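Local coordinates for protein SusD homolog (Bacteroides thetaiotaomicron, PDB 3SGH) that probably binds glycans at the outer surface of the outer membrane, as a SusD-family lipoprotein working with a TonB-dependent transporter in sugar uptake, at residues Q106-V110 / M147-L151; I155-K159 / W184-N189; G218-S222 / A322-R326; S391-W397 / E408-Q413. All blocks are in the same frame, centred on the assembly; numbering follows the deposited sequence. Where two conformers were deposited one is given.

Interaction 1 (Q106-V110 / M147-L151); sequences QLTRV and MFDDL
L107 and L151 meet methyl to methyl, with CD1 of L107 3.4 Å from CD1 of L151, tighter than usual. Each leucine has CG anti to its own backbone N (chi1 near 180°), which carries the side chain into the interface. One turn on, V110 faces the second helix: its CG2 lies 3.6 Å from the carbonyl O of selenomethionine M147 and touches CB of D150, while CG1 rests on CB of M147. Polar groups border this strip. The Q106 and D150 side chains cross at about a right angle, amide and carboxylate planes 40° apart, and water 1 joins them, accepting from NE2 of Q106 and donating to OD1 of D150, 2.9 Å from each. N153 bonds OE1 of Q106. D150 OD2 lies 3.9 Å from R109 NH1, well out of the guanidinium plane, a long salt bridge without a directed N-H; Y85 holds R109 NE and Y125 holds D150 OD2. An alanine in place of Q106 is likely to leave the water and N153 without their partner. The short segments of helices 100-120 and 140-162 run at 154° with axes 9.3 Å apart, an antiparallel pair consistent with the alpha-alpha superhelix of this SusD-like protein.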
loop_
_atom_site.group_PDB
_atom_site.type_symbol
_atom_site.label_atom_id
_atom_site.label_comp_id
_atom_site.label_asym_id
_atom_site.label_seq_id
_atom_site.Cartn_x
_atom_site.Cartn_y
_atom_site.Cartn_z
ATOM N N GLN A 106 17.884 -2.025 8.811
ATOM C CA GLN A 106 17.826 -0.910 7.871
ATOM C C GLN A 106 16.685 -1.064 6.876
ATOM O O GLN A 106 15.922 -0.122 6.633
ATOM C CB GLN A 106 19.136 -0.851 7.088
ATOM C CG GLN A 106 20.261 -0.243 7.846
ATOM C CD GLN A 106 21.428 0.095 6.935
ATOM O OE1 GLN A 106 21.935 -0.770 6.223
ATOM N NE2 GLN A 106 21.822 1.353 6.936
ATOM N N LEU A 107 16.601 -2.241 6.288
ATOM C CA LEU A 107 15.513 -2.540 5.326
ATOM C C LEU A 107 14.115 -2.372 5.961
ATOM O O LEU A 107 13.203 -1.813 5.376
ATOM C CB LEU A 107 15.689 -3.919 4.758
ATOM C CG LEU A 107 14.585 -4.429 3.816
ATOM C CD1 LEU A 107 14.471 -3.556 2.555
ATOM C CD2 LEU A 107 14.915 -5.924 3.456
ATOM N N THR A 108 13.968 -2.870 7.162
ATOM C CA THR A 108 12.709 -2.843 7.865
ATOM C C THR A 108 12.312 -1.415 8.274
ATOM O O THR A 108 11.130 -1.040 8.118
ATOM C CB THR A 108 12.704 -3.839 9.050
ATOM O OG1 THR A 108 13.087 -5.152 8.593
ATOM C CG2 THR A 108 11.301 -3.928 9.664
ATOM N N ARG A 109 13.278 -0.638 8.751
ATOM C CA ARG A 109 13.084 0.794 9.004
ATOM C C ARG A 109 12.680 1.532 7.756
ATOM O O ARG A 109 11.723 2.257 7.772
ATOM C CB ARG A 109 14.368 1.402 9.535
ATOM C CG ARG A 109 14.278 2.859 9.967
ATOM C CD ARG A 109 15.599 3.322 10.403
ATOM N NE ARG A 109 15.585 4.728 10.800
ATOM C CZ ARG A 109 16.619 5.550 10.737
ATOM N NH1 ARG A 109 17.777 5.177 10.171
ATOM N NH2 ARG A 109 16.452 6.786 11.180
ATOM N N VAL A 110 13.413 1.320 6.653
ATOM C CA VAL A 110 13.038 1.949 5.403
ATOM C C VAL A 110 11.599 1.532 5.033
ATOM O O VAL A 110 10.830 2.381 4.611
ATOM C CB VAL A 110 14.019 1.656 4.248
ATOM C CG1 VAL A 110 13.372 2.068 2.861
ATOM C CG2 VAL A 110 15.430 2.334 4.467
HETATM N N MSE A 147 16.549 7.432 2.635
HETATM C CA MSE A 147 16.032 6.063 2.649
HETATM C C MSE A 147 16.620 5.250 1.497
HETATM O O MSE A 147 16.978 4.085 1.711
HETATM C CB MSE A 147 14.489 5.998 2.676
HETATM C CG MSE A 147 13.895 6.516 3.929
HETATM SE SE MSE A 147 11.989 6.237 4.025
HETATM C CE MSE A 147 11.546 7.485 2.599
ATOM N N PHE A 148 16.745 5.821 0.297
ATOM C CA PHE A 148 17.447 5.130 -0.811
ATOM C C PHE A 148 18.898 4.777 -0.410
ATOM O O PHE A 148 19.366 3.664 -0.655
ATOM C CB PHE A 148 17.453 5.959 -2.115
ATOM C CG PHE A 148 16.168 5.881 -2.925
ATOM C CD1 PHE A 148 15.833 4.713 -3.581
ATOM C CD2 PHE A 148 15.298 6.977 -3.016
ATOM C CE1 PHE A 148 14.684 4.595 -4.311
ATOM C CE2 PHE A 148 14.147 6.883 -3.768
ATOM C CZ PHE A 148 13.830 5.686 -4.424
ATOM N N ASP A 149 19.584 5.733 0.217
ATOM C CA ASP A 149 20.949 5.482 0.700
ATOM C C ASP A 149 21.040 4.306 1.685
ATOM O O ASP A 149 21.931 3.452 1.564
ATOM C CB ASP A 149 21.573 6.755 1.293
ATOM C CG ASP A 149 21.763 7.862 0.249
ATOM O OD1 ASP A 149 21.736 7.578 -0.962
ATOM O OD2 ASP A 149 21.926 9.036 0.666
ATOM N N ASP A 150 20.131 4.248 2.657
ATOM C CA ASP A 150 20.194 3.204 3.661
ATOM C C ASP A 150 19.821 1.867 3.009
ATOM O O ASP A 150 20.399 0.816 3.303
ATOM C CB ASP A 150 19.266 3.538 4.816
ATOM C CG ASP A 150 19.842 4.632 5.739
ATOM O OD1 ASP A 150 21.069 4.874 5.715
ATOM O OD2 ASP A 150 19.064 5.216 6.510
ATOM N N LEU A 151 18.870 1.931 2.091
ATOM C CA LEU A 151 18.414 0.725 1.411
ATOM C C LEU A 151 19.577 0.200 0.563
ATOM O O LEU A 151 19.816 -0.997 0.519
ATOM C CB LEU A 151 17.171 1.040 0.567
ATOM C CG LEU A 151 16.585 -0.158 -0.193
ATOM C CD1 LEU A 151 16.251 -1.310 0.711
ATOM C CD2 LEU A 151 15.324 0.309 -0.986
HETATM O O HOH W 1 23.505 3.285 5.632
HETATM O O HOH W 2 17.166 2.834 7.840
#

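Interaction 2 (I155-K159 / W184-N189); sequences ITILK and WLKFAN
Apolar packing between I155, L158 and the L185–A188 face carries this contact. L185 reaches over with CG anti to the backbone N (chi1 -173°), and its CD1 is set 3.7 Å from CG2 of I155, the two side chains crossing at about a right angle. The same methyl also meets CB of L158, while CD2 lies against the aliphatic start of K159, 4.0 Å from its CG. I155 sends CG1 to within 3.7 Å of CB of A188. L158 points at the partner helix and brings its CD1 to 4.1 Å from CB of W184. With segment axes 9.5 Å apart and N-to-C directions at 157°, helices 140-162 and 181-198 form an antiparallel pair, as expected of neighbouring helices in an alpha-alpha superhelix. Apolar-to-polar contacts follow: CD1 of L185 sits 3.5 Å from the carbonyl O of I155, an oxygen bonded within its helix by K159 N, and CD1 of I155 approaches OD1 of N189 at 3.6 Å. Hydrogen bonds do not cross between the segments. Within its own helix N189 turns ND2 back to L185 O in a weak, strongly bent bond (123°), and the indole NE1 of W184 is directed to D174.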
loop_
_atom_site.group_PDB
_atom_site.type_symbol
_atom_site.label_atom_id
_atom_site.label_comp_id
_atom_site.label_asym_id
_atom_site.label_seq_id
_atom_site.Cartn_x
_atom_site.Cartn_y
_atom_site.Cartn_z
ATOM N N ILE A 155 21.222 -3.526 0.726
ATOM C CA ILE A 155 21.384 -4.309 -0.493
ATOM C C ILE A 155 22.816 -4.815 -0.645
ATOM O O ILE A 155 23.009 -5.985 -0.987
ATOM C CB ILE A 155 20.902 -3.532 -1.778
ATOM C CG1 ILE A 155 19.374 -3.420 -1.748
ATOM C CG2 ILE A 155 21.419 -4.196 -3.033
ATOM C CD1 ILE A 155 18.757 -2.408 -2.752
ATOM N N THR A 156 23.806 -3.984 -0.333
ATOM C CA THR A 156 25.197 -4.423 -0.515
ATOM C C THR A 156 25.507 -5.568 0.425
ATOM O O THR A 156 26.149 -6.552 0.046
ATOM C CB THR A 156 26.165 -3.294 -0.247
ATOM O OG1 THR A 156 25.901 -2.238 -1.180
ATOM C CG2 THR A 156 27.622 -3.774 -0.420
ATOM N N ILE A 157 25.009 -5.457 1.650
ATOM C CA ILE A 157 25.216 -6.506 2.661
ATOM C C ILE A 157 24.509 -7.790 2.313
ATOM O O ILE A 157 25.104 -8.856 2.394
ATOM C CB ILE A 157 24.723 -6.059 4.055
ATOM C CG1 ILE A 157 25.612 -4.937 4.549
ATOM C CG2 ILE A 157 24.816 -7.232 5.058
ATOM C CD1 ILE A 157 25.068 -4.218 5.737
ATOM N N LEU A 158 23.235 -7.682 1.941
ATOM C CA LEU A 158 22.435 -8.868 1.601
ATOM C C LEU A 158 23.002 -9.598 0.358
ATOM O O LEU A 158 22.975 -10.831 0.309
ATOM C CB LEU A 158 20.977 -8.504 1.361
ATOM C CG LEU A 158 20.196 -8.015 2.590
ATOM C CD1 LEU A 158 18.851 -7.386 2.190
ATOM C CD2 LEU A 158 20.049 -9.193 3.627
ATOM N N LYS A 159 23.513 -8.840 -0.619
ATOM C CA LYS A 159 24.029 -9.427 -1.864
ATOM C C LYS A 159 25.234 -10.304 -1.594
ATOM O O LYS A 159 25.340 -11.399 -2.145
ATOM C CB LYS A 159 24.394 -8.344 -2.890
ATOM C CG LYS A 159 24.775 -8.884 -4.258
ATOM C CD LYS A 159 25.096 -7.774 -5.297
ATOM C CE LYS A 159 25.865 -8.340 -6.536
ATOM N NZ LYS A 159 26.725 -7.224 -7.138
ATOM N N TRP A 184 15.424 -11.976 0.258
ATOM C CA TRP A 184 15.440 -10.612 0.766
ATOM C C TRP A 184 16.061 -9.614 -0.221
ATOM O O TRP A 184 15.664 -8.443 -0.281
ATOM C CB TRP A 184 16.127 -10.499 2.108
ATOM C CG TRP A 184 15.306 -10.964 3.254
ATOM C CD1 TRP A 184 15.507 -12.079 3.990
ATOM C CD2 TRP A 184 14.139 -10.327 3.792
ATOM N NE1 TRP A 184 14.554 -12.179 4.982
ATOM C CE2 TRP A 184 13.691 -11.120 4.871
ATOM C CE3 TRP A 184 13.441 -9.154 3.472
ATOM C CZ2 TRP A 184 12.581 -10.784 5.629
ATOM C CZ3 TRP A 184 12.319 -8.835 4.220
ATOM C CH2 TRP A 184 11.909 -9.650 5.287
ATOM N N LEU A 185 17.023 -10.062 -1.011
ATOM C CA LEU A 185 17.680 -9.142 -1.960
ATOM C C LEU A 185 16.698 -8.729 -3.043
ATOM O O LEU A 185 16.655 -7.571 -3.420
ATOM C CB LEU A 185 18.927 -9.805 -2.562
ATOM C CG LEU A 185 19.812 -8.904 -3.443
ATOM C CD1 LEU A 185 20.447 -7.791 -2.652
ATOM C CD2 LEU A 185 20.908 -9.785 -4.164
ATOM N N LYS A 186 15.931 -9.680 -3.563
ATOM C CA LYS A 186 14.889 -9.390 -4.536
ATOM C C LYS A 186 13.835 -8.486 -3.930
ATOM O O LYS A 186 13.391 -7.535 -4.575
ATOM C CB LYS A 186 14.262 -10.692 -5.096
ATOM C CG LYS A 186 15.189 -11.430 -6.044
ATOM C CD LYS A 186 14.557 -12.726 -6.586
ATOM C CE LYS A 186 14.557 -13.785 -5.479
ATOM N NZ LYS A 186 14.617 -15.225 -5.906
ATOM N N PHE A 187 13.459 -8.777 -2.676
ATOM C CA PHE A 187 12.493 -7.925 -1.931
ATOM C C PHE A 187 13.023 -6.493 -1.857
ATOM O O PHE A 187 12.307 -5.505 -2.189
ATOM C CB PHE A 187 12.249 -8.487 -0.530
ATOM C CG PHE A 187 11.277 -7.691 0.291
ATOM C CD1 PHE A 187 11.721 -6.593 1.028
ATOM C CD2 PHE A 187 9.956 -8.107 0.424
ATOM C CE1 PHE A 187 10.823 -5.830 1.829
ATOM C CE2 PHE A 187 9.047 -7.370 1.207
ATOM C CZ PHE A 187 9.493 -6.218 1.924
ATOM N N ALA A 188 14.282 -6.366 -1.467
ATOM C CA ALA A 188 14.887 -5.056 -1.295
ATOM C C ALA A 188 14.949 -4.262 -2.621
ATOM O O ALA A 188 14.665 -3.062 -2.643
ATOM C CB ALA A 188 16.261 -5.165 -0.647
ATOM N N ASN A 189 15.355 -4.919 -3.699
ATOM C CA ASN A 189 15.383 -4.263 -5.019
ATOM C C ASN A 189 14.007 -3.921 -5.535
ATOM O O ASN A 189 13.829 -2.889 -6.186
ATOM C CB ASN A 189 16.174 -5.107 -6.023
ATOM C CG ASN A 189 17.680 -4.923 -5.841
ATOM O OD1 ASN A 189 18.185 -3.816 -5.964
ATOM N ND2 ASN A 189 18.388 -6.006 -5.534
#

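Interaction 3 (G218-S222 / A322-R326); sequences GVMES and AAFLR
Two bent chains bring E221 and R326 together: E221 leaves its backbone pointing away from the helix but folds back at chi2 (-75°), and R326, directed at the loop from the start, turns at chi3 (-70°) to present its guanidinium end-on. NH1 and NH2 each take one carboxylate oxygen. R326 NH2 gives E221 OE1 a nearly straight bond of 3.0 Å that lies in the guanidinium plane yet meets the oxygen from above the carboxylate plane. R326 NH1 reaches E221 OE2 at 2.8 Å on the syn side but tilted out of both planes, with a more bent N-H. The two flat groups are 62° apart, which fits these out-of-plane approaches. The third donor, R326 NE, is 3.0 Å from A322 O, which R326 N approaches from the opposite face of the carbonyl. Over the guanidinium, V219 places CG2 3.4 Å above the plane and close to its centre. Beside this, the CB of A322 packs at 3.9 Å from V219 CG2 and 3.4 Å from the carbonyl O of M220. F343 and K346 of helix 340-354 also touch R326. The loop after helix 204-217 is thus joined to helix 319-331 by a two-pronged salt bridge and a small apolar patch of V219 and A322. With NE, NH1 and NH2 all engaged, the guanidinium has its rotation fixed, and its buried charge is probably largely offset by the partly exposed carboxylate of E221.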
loop_
_atom_site.group_PDB
_atom_site.type_symbol
_atom_site.label_atom_id
_atom_site.label_comp_id
_atom_site.label_asym_id
_atom_site.label_seq_id
_atom_site.Cartn_x
_atom_site.Cartn_y
_atom_site.Cartn_z
ATOM N N GLY A 218 18.141 -7.025 -9.246
ATOM C CA GLY A 218 17.298 -8.191 -9.403
ATOM C C GLY A 218 16.025 -8.052 -8.581
ATOM O O GLY A 218 16.076 -8.085 -7.348
ATOM N N VAL A 219 14.894 -7.926 -9.254
ATOM C CA VAL A 219 13.610 -7.792 -8.550
ATOM C C VAL A 219 12.926 -9.162 -8.501
ATOM O O VAL A 219 13.429 -10.165 -9.054
ATOM C CB VAL A 219 12.715 -6.722 -9.229
ATOM C CG1 VAL A 219 13.340 -5.304 -9.109
ATOM C CG2 VAL A 219 12.470 -7.070 -10.725
HETATM N N MSE A 220 11.771 -9.220 -7.855
HETATM C CA MSE A 220 10.999 -10.477 -7.802
HETATM C C MSE A 220 10.591 -10.887 -9.219
HETATM O O MSE A 220 10.253 -10.035 -10.061
HETATM C CB MSE A 220 9.750 -10.328 -6.947
HETATM C CG MSE A 220 10.003 -10.057 -5.504
HETATM SE SE MSE A 220 8.318 -9.884 -4.590
HETATM C CE MSE A 220 9.122 -9.553 -2.860
ATOM N N GLU A 221 10.648 -12.191 -9.492
ATOM C CA GLU A 221 10.354 -12.722 -10.830
ATOM C C GLU A 221 9.317 -13.843 -10.867
ATOM O O GLU A 221 8.680 -14.019 -11.899
ATOM C CB GLU A 221 11.615 -13.241 -11.495
ATOM C CG GLU A 221 12.628 -12.154 -11.756
ATOM C CD GLU A 221 12.263 -11.252 -12.927
ATOM O OE1 GLU A 221 11.120 -11.322 -13.453
ATOM O OE2 GLU A 221 13.153 -10.462 -13.352
ATOM N N SER A 222 9.102 -14.511 -9.744
ATOM C CA SER A 222 8.155 -15.627 -9.683
ATOM C C SER A 222 7.384 -15.626 -8.379
ATOM O O SER A 222 7.799 -14.980 -7.388
ATOM C CB SER A 222 8.900 -16.953 -9.811
ATOM O OG SER A 222 9.757 -17.158 -8.706
ATOM N N ALA A 322 6.468 -6.317 -9.043
ATOM C CA ALA A 322 7.739 -6.046 -9.750
ATOM C C ALA A 322 7.564 -5.990 -11.258
ATOM O O ALA A 322 8.254 -5.190 -11.957
ATOM C CB ALA A 322 8.832 -7.073 -9.380
ATOM N N ALA A 323 6.669 -6.816 -11.782
ATOM C CA ALA A 323 6.401 -6.818 -13.221
ATOM C C ALA A 323 5.678 -5.520 -13.597
ATOM O O ALA A 323 6.039 -4.851 -14.564
ATOM C CB ALA A 323 5.593 -8.020 -13.601
ATOM N N PHE A 324 4.664 -5.132 -12.817
ATOM C CA PHE A 324 3.901 -3.919 -13.145
ATOM C C PHE A 324 4.712 -2.645 -12.957
ATOM O O PHE A 324 4.494 -1.689 -13.682
ATOM C CB PHE A 324 2.572 -3.817 -12.376
ATOM C CG PHE A 324 1.535 -4.809 -12.817
ATOM C CD1 PHE A 324 0.920 -4.709 -14.073
ATOM C CD2 PHE A 324 1.158 -5.827 -11.974
ATOM C CE1 PHE A 324 -0.017 -5.639 -14.455
ATOM C CE2 PHE A 324 0.193 -6.762 -12.332
ATOM C CZ PHE A 324 -0.396 -6.677 -13.576
ATOM N N LEU A 325 5.639 -2.634 -11.995
ATOM C CA LEU A 325 6.543 -1.490 -11.816
ATOM C C LEU A 325 7.427 -1.324 -13.065
ATOM O O LEU A 325 7.601 -0.204 -13.594
ATOM C CB LEU A 325 7.396 -1.703 -10.562
ATOM C CG LEU A 325 6.621 -1.509 -9.229
ATOM C CD1 LEU A 325 7.433 -2.053 -8.101
ATOM C CD2 LEU A 325 6.223 -0.053 -8.995
ATOM N N ARG A 326 7.961 -2.449 -13.557
ATOM C CA ARG A 326 8.782 -2.459 -14.772
ATOM C C ARG A 326 7.961 -2.088 -16.003
ATOM O O ARG A 326 8.464 -1.422 -16.901
ATOM C CB ARG A 326 9.499 -3.828 -14.946
ATOM C CG ARG A 326 10.642 -3.995 -13.946
ATOM C CD ARG A 326 11.341 -5.327 -14.074
ATOM N NE ARG A 326 10.488 -6.412 -13.627
ATOM C CZ ARG A 326 10.798 -7.702 -13.711
ATOM N NH1 ARG A 326 11.967 -8.083 -14.221
ATOM N NH2 ARG A 326 9.958 -8.615 -13.268
#

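Interaction 4 (S391-W397 / E408-Q413)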
loop_
_atom_site.group_PDB
_atom_site.type_symbol
_atom_site.label_atom_id
_atom_site.label_comp_id
_atom_site.label_asym_id
_atom_site.label_seq_id
_atom_site.Cartn_x
_atom_site.Cartn_y
_atom_site.Cartn_z
ATOM N N SER A 391 -13.773 4.874 -15.283
ATOM C CA SER A 391 -12.867 4.176 -16.194
ATOM C C SER A 391 -13.568 3.364 -17.278
ATOM O O SER A 391 -14.591 2.704 -17.028
ATOM C CB SER A 391 -11.957 3.244 -15.392
ATOM O OG SER A 391 -10.949 2.669 -16.193
ATOM N N SER A 392 -12.998 3.371 -18.482
ATOM C CA SER A 392 -13.493 2.547 -19.568
ATOM C C SER A 392 -12.410 1.610 -20.066
ATOM O O SER A 392 -12.554 1.008 -21.162
ATOM C CB SER A 392 -13.968 3.454 -20.696
ATOM O OG SER A 392 -12.996 4.449 -21.015
ATOM N N ILE A 393 -11.339 1.477 -19.270
ATOM C CA ILE A 393 -10.139 0.768 -19.714
ATOM C C ILE A 393 -10.388 -0.733 -19.839
ATOM O O ILE A 393 -10.912 -1.381 -18.930
ATOM C CB ILE A 393 -8.890 1.125 -18.829
ATOM C CG1 ILE A 393 -7.572 0.975 -19.591
ATOM C CG2 ILE A 393 -8.877 0.336 -17.522
ATOM C CD1 ILE A 393 -7.366 2.016 -20.780
ATOM N N THR A 394 -10.000 -1.297 -20.977
ATOM C CA THR A 394 -10.166 -2.705 -21.237
ATOM C C THR A 394 -8.885 -3.457 -20.913
ATOM O O THR A 394 -7.841 -2.857 -20.703
ATOM C CB THR A 394 -10.550 -2.927 -22.736
ATOM O OG1 THR A 394 -9.551 -2.335 -23.574
ATOM C CG2 THR A 394 -11.918 -2.304 -23.027
ATOM N N ILE A 395 -8.952 -4.785 -20.895
ATOM C CA ILE A 395 -7.827 -5.600 -20.445
ATOM C C ILE A 395 -6.744 -5.857 -21.478
ATOM O O ILE A 395 -5.549 -5.666 -21.206
ATOM C CB ILE A 395 -8.330 -6.974 -19.958
ATOM C CG1 ILE A 395 -9.359 -6.824 -18.800
ATOM C CG2 ILE A 395 -7.119 -7.906 -19.543
ATOM C CD1 ILE A 395 -10.327 -7.999 -18.714
ATOM N N LYS A 396 -7.153 -6.296 -22.674
ATOM C CA LYS A 396 -6.186 -6.661 -23.722
ATOM C C LYS A 396 -5.259 -5.505 -24.039
ATOM O O LYS A 396 -5.709 -4.376 -24.257
ATOM C CB LYS A 396 -6.893 -7.088 -25.017
ATOM C CG LYS A 396 -5.965 -7.553 -26.165
ATOM C CD LYS A 396 -6.489 -7.058 -27.517
ATOM C CE LYS A 396 -6.065 -7.943 -28.691
ATOM N NZ LYS A 396 -4.600 -8.272 -28.718
ATOM N N TRP A 397 -3.972 -5.796 -24.073
ATOM C CA TRP A 397 -2.960 -4.822 -24.430
ATOM C C TRP A 397 -3.146 -4.345 -25.870
ATOM O O TRP A 397 -3.383 -5.154 -26.775
ATOM C CB TRP A 397 -1.559 -5.376 -24.274
ATOM C CG TRP A 397 -0.558 -4.288 -24.422
ATOM C CD1 TRP A 397 0.133 -3.949 -25.547
ATOM C CD2 TRP A 397 -0.186 -3.343 -23.422
ATOM N NE1 TRP A 397 0.927 -2.862 -25.296
ATOM C CE2 TRP A 397 0.747 -2.476 -23.993
ATOM C CE3 TRP A 397 -0.538 -3.160 -22.084
ATOM C CZ2 TRP A 397 1.311 -1.441 -23.284
ATOM C CZ3 TRP A 397 0.025 -2.141 -21.391
ATOM C CH2 TRP A 397 0.934 -1.291 -21.982
ATOM N N GLU A 408 -3.044 3.844 -17.718
ATOM C CA GLU A 408 -4.216 3.457 -16.931
ATOM C C GLU A 408 -4.395 1.936 -16.954
ATOM O O GLU A 408 -4.730 1.334 -15.931
ATOM C CB GLU A 408 -5.477 4.139 -17.436
ATOM C CG GLU A 408 -6.698 3.783 -16.578
ATOM C CD GLU A 408 -7.983 4.492 -16.914
ATOM O OE1 GLU A 408 -8.062 5.218 -17.940
ATOM O OE2 GLU A 408 -8.937 4.325 -16.084
ATOM N N ARG A 409 -4.122 1.331 -18.098
ATOM C CA ARG A 409 -4.187 -0.107 -18.227
ATOM C C ARG A 409 -3.204 -0.805 -17.282
ATOM O O ARG A 409 -3.596 -1.692 -16.499
ATOM C CB ARG A 409 -3.902 -0.511 -19.674
ATOM C CG ARG A 409 -3.993 -1.996 -19.915
ATOM C CD ARG A 409 -4.080 -2.325 -21.400
ATOM N NE ARG A 409 -5.403 -1.995 -21.923
ATOM C CZ ARG A 409 -5.716 -1.044 -22.802
ATOM N NH1 ARG A 409 -4.794 -0.279 -23.389
ATOM N NH2 ARG A 409 -6.987 -0.891 -23.141
ATOM N N VAL A 410 -1.932 -0.391 -17.346
ATOM C CA VAL A 410 -0.925 -0.926 -16.427
ATOM C C VAL A 410 -1.335 -0.763 -14.941
ATOM O O VAL A 410 -1.322 -1.706 -14.154
ATOM C CB VAL A 410 0.450 -0.329 -16.734
ATOM C CG1 VAL A 410 1.477 -0.575 -15.628
ATOM C CG2 VAL A 410 0.955 -0.848 -18.115
ATOM N N LEU A 411 -1.640 0.470 -14.534
ATOM C CA LEU A 411 -1.942 0.741 -13.143
ATOM C C LEU A 411 -3.257 0.158 -12.640
ATOM O O LEU A 411 -3.364 -0.197 -11.456
ATOM C CB LEU A 411 -1.882 2.247 -12.872
ATOM C CG LEU A 411 -0.500 2.799 -13.126
ATOM C CD1 LEU A 411 -0.483 4.285 -12.753
ATOM C CD2 LEU A 411 0.544 2.016 -12.347
ATOM N N THR A 412 -4.244 0.008 -13.508
ATOM C CA THR A 412 -5.482 -0.696 -13.122
ATOM C C THR A 412 -5.240 -2.187 -12.822
ATOM O O THR A 412 -5.703 -2.705 -11.782
ATOM C CB THR A 412 -6.595 -0.499 -14.176
ATOM O OG1 THR A 412 -6.831 0.905 -14.322
ATOM C CG2 THR A 412 -7.919 -1.187 -13.737
ATOM N N GLN A 413 -4.585 -2.916 -13.734
ATOM C CA GLN A 413 -4.259 -4.330 -13.465
ATOM C C GLN A 413 -3.266 -4.449 -12.293
ATOM O O GLN A 413 -3.346 -5.370 -11.499
ATOM C CB GLN A 413 -3.757 -5.053 -14.709
ATOM C CG GLN A 413 -4.842 -5.261 -15.726
ATOM C CD GLN A 413 -5.916 -6.248 -15.238
ATOM O OE1 GLN A 413 -5.616 -7.147 -14.506
ATOM N NE2 GLN A 413 -7.160 -6.035 -15.629
HETATM O O HOH W 3 -10.560 4.921 -19.157
#
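S391 opens the contact by giving its hydroxyl hydrogen to E408: OG lies 2.6 Å from OE2, a short bond that arrives from above the carboxylate plane. R436 holds the same E408 oxygen in a salt bridge, while water 3 links E408 OE1 to S392 N. I393 then points into the helix. Its CG2 slides along T412, 3.8 Å from OG1, and its CD1 lies 3.7 Å above one face of the R409 guanidinium, toward the rim. T394 supplies the main polar grip. R409 NE donates to T394 O at 2.9 Å, nearly in the guanidinium plane although above that of the carbonyl, and NH2 donates to T394 OG1 at 3.0 Å, a more bent bond (131°). Placing OG1 between the backbone N and carbonyl carbon (chi1 56°) puts the hydroxyl alongside R409, so that OG1 joins the backbone O in meeting NE and NH2 side-on. I395 turns away from the helix, yet its CG1 touches NE2 of Q413, an amide nitrogen bonded to Y363. The carbonyl O of K396 sits over the guanidinium face opposite I393, 3.3 Å above the plane. Last, the W397 ring meets CD of R409 obliquely, and its CZ3 edge takes CG2 of V410 at 3.6 Å. A leucine in place of R409 would probably leave both T394 oxygens without these donors and free the loop to shift. This is an irregular loop packed across helix 403-417, held by an arginine that bonds a backbone and a side-chain oxygen of T394, in a fold whose regular structure is mostly helix.

Overall arrangement
The four contacts follow one another along the chain, each closing before the next opens, and all lie in the SusD-like part of the chain. Interactions 1 and 2 share helix 140-162, which pairs first with helix 100-120 and then with 181-198; their centres are about 11 Å apart and they touch where L107 packs on W184 and A188. Interaction 3, centred about 14 Å from the centre of interaction 2, adjoins it through F187 against M220 and N189 against G218. F324 of helix 319-331 in turn packs on V410 and Q413 of interaction 4, about 19 Å further on between centres. Interactions 1 and 4, whose centres lie about 32 Å apart, are thus connected by continuous packing, consistent with a single helical scaffold.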